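Local coordinates for protein agmatine ureohydrolase (Thermoplasma volcanium GSS1, PDB 3PZL) that probably hydrolyses agmatine to putrescine and urea, as a manganese-dependent enzyme of the arginase family that holds two metal ions per subunit, at residues B[100-103]-B[104-108]. Numbering follows the deposited sequence.
Sequences IDTV and ESVVS
The flat carbonyl group of D101 accepts the hydroxyl of S105, whose OG sits 3.2 Å from O of D101, tilted 16° out of the carbonyl plane, with a C=O...OG angle of 158°. With chi1 at -44°, OG lies beside the backbone N of S105 and anti to its carbonyl carbon, which turns it back toward O of D101 one turn earlier. Two carboxylates, of D101 and E104, share the same flank of the helix. OD1 of D101 and OE1 of E104 stay 4.6 Å apart, and R132 serves both: its NH1 makes a salt bridge with OD1 of D101 and a long, weak ion pair with OE1 of E104, which probably offsets the like charges of the two carboxylates. E104 gets there as an extended chain, with CG anti to the backbone N.

These residues form the middle of helix 96-112, the connection in a beta-alpha-beta crossover from strand 84-90 to strand 116-121 of the parallel sheet of the arginase fold. Strand 37-42 runs between those two in the sheet, and its I42 and F40 receive V103 and V106. F20 of a second subunit also packs on V106.

V103 and V107, both buried, lie alongside each other, pointing the same way, with CG1 of V103 3.8 Å from CG2 of V107. V107 also reaches A130 of helix 126-132. Backbone i to i+4 bonds run from N of E104 to O of I100 (3.1 Å), from N of V106 to O of T102 and from N of V107 to O of V103. One turn on, OG of S108 adds a weak bond of 3.3 Å to O of E104.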
# COMPACT_ATOMS: atom_id res chain seq x y z
N ILE B 100 30.89 6.22 -10.15
CA ILE B 100 31.24 6.39 -11.56
C ILE B 100 32.64 5.90 -11.89
O ILE B 100 32.84 5.29 -12.95
CB ILE B 100 31.12 7.85 -12.00
CG1 ILE B 100 29.68 8.31 -11.88
CG2 ILE B 100 31.53 8.01 -13.45
CD1 ILE B 100 29.53 9.75 -12.24
N ASP B 101 33.62 6.17 -11.02
CA ASP B 101 34.99 5.68 -11.22
C ASP B 101 35.00 4.19 -11.06
O ASP B 101 35.77 3.52 -11.72
CB ASP B 101 35.97 6.27 -10.21
CG ASP B 101 36.18 7.74 -10.42
OD1 ASP B 101 35.68 8.28 -11.42
OD2 ASP B 101 36.85 8.36 -9.56
N THR B 102 34.16 3.66 -10.18
CA THR B 102 34.15 2.22 -9.95
C THR B 102 33.55 1.52 -11.16
O THR B 102 34.09 0.51 -11.62
CB THR B 102 33.38 1.83 -8.68
OG1 THR B 102 33.96 2.46 -7.52
CG2 THR B 102 33.39 0.32 -8.51
N VAL B 103 32.45 2.06 -11.66
CA VAL B 103 31.80 1.51 -12.84
C VAL B 103 32.77 1.43 -14.01
O VAL B 103 32.89 0.35 -14.63
CB VAL B 103 30.50 2.29 -13.21
CG1 VAL B 103 30.05 2.00 -14.63
CG2 VAL B 103 29.39 1.93 -12.25
N GLU B 104 33.49 2.53 -14.28
CA GLU B 104 34.39 2.63 -15.42
C GLU B 104 35.39 1.49 -15.46
O GLU B 104 35.58 0.86 -16.50
CB GLU B 104 35.10 3.98 -15.43
CG GLU B 104 36.13 4.15 -16.55
CD GLU B 104 37.04 5.37 -16.32
OE1 GLU B 104 37.02 5.95 -15.19
OE2 GLU B 104 37.77 5.77 -17.27
N SER B 105 36.02 1.20 -14.33
CA SER B 105 36.94 0.06 -14.21
C SER B 105 36.25 -1.28 -14.51
O SER B 105 36.76 -2.13 -15.23
CB SER B 105 37.56 -0.01 -12.80
OG SER B 105 37.97 1.28 -12.35
N VAL B 106 35.07 -1.45 -13.92
CA VAL B 106 34.32 -2.68 -14.07
C VAL B 106 33.86 -2.86 -15.52
O VAL B 106 33.92 -3.98 -16.06
CB VAL B 106 33.14 -2.71 -13.09
CG1 VAL B 106 32.36 -4.00 -13.27
CG2 VAL B 106 33.64 -2.55 -11.63
N VAL B 107 33.44 -1.77 -16.15
CA VAL B 107 33.04 -1.80 -17.56
C VAL B 107 34.23 -2.08 -18.51
O VAL B 107 34.16 -3.03 -19.32
CB VAL B 107 32.23 -0.53 -17.95
CG1 VAL B 107 32.00 -0.44 -19.42
CG2 VAL B 107 30.87 -0.56 -17.27
N SER B 108 35.31 -1.29 -18.39
CA SER B 108 36.57 -1.53 -19.14
C SER B 108 36.98 -2.98 -19.03
O SER B 108 37.12 -3.67 -20.05
CB SER B 108 37.74 -0.68 -18.63
OG SER B 108 37.64 0.68 -19.03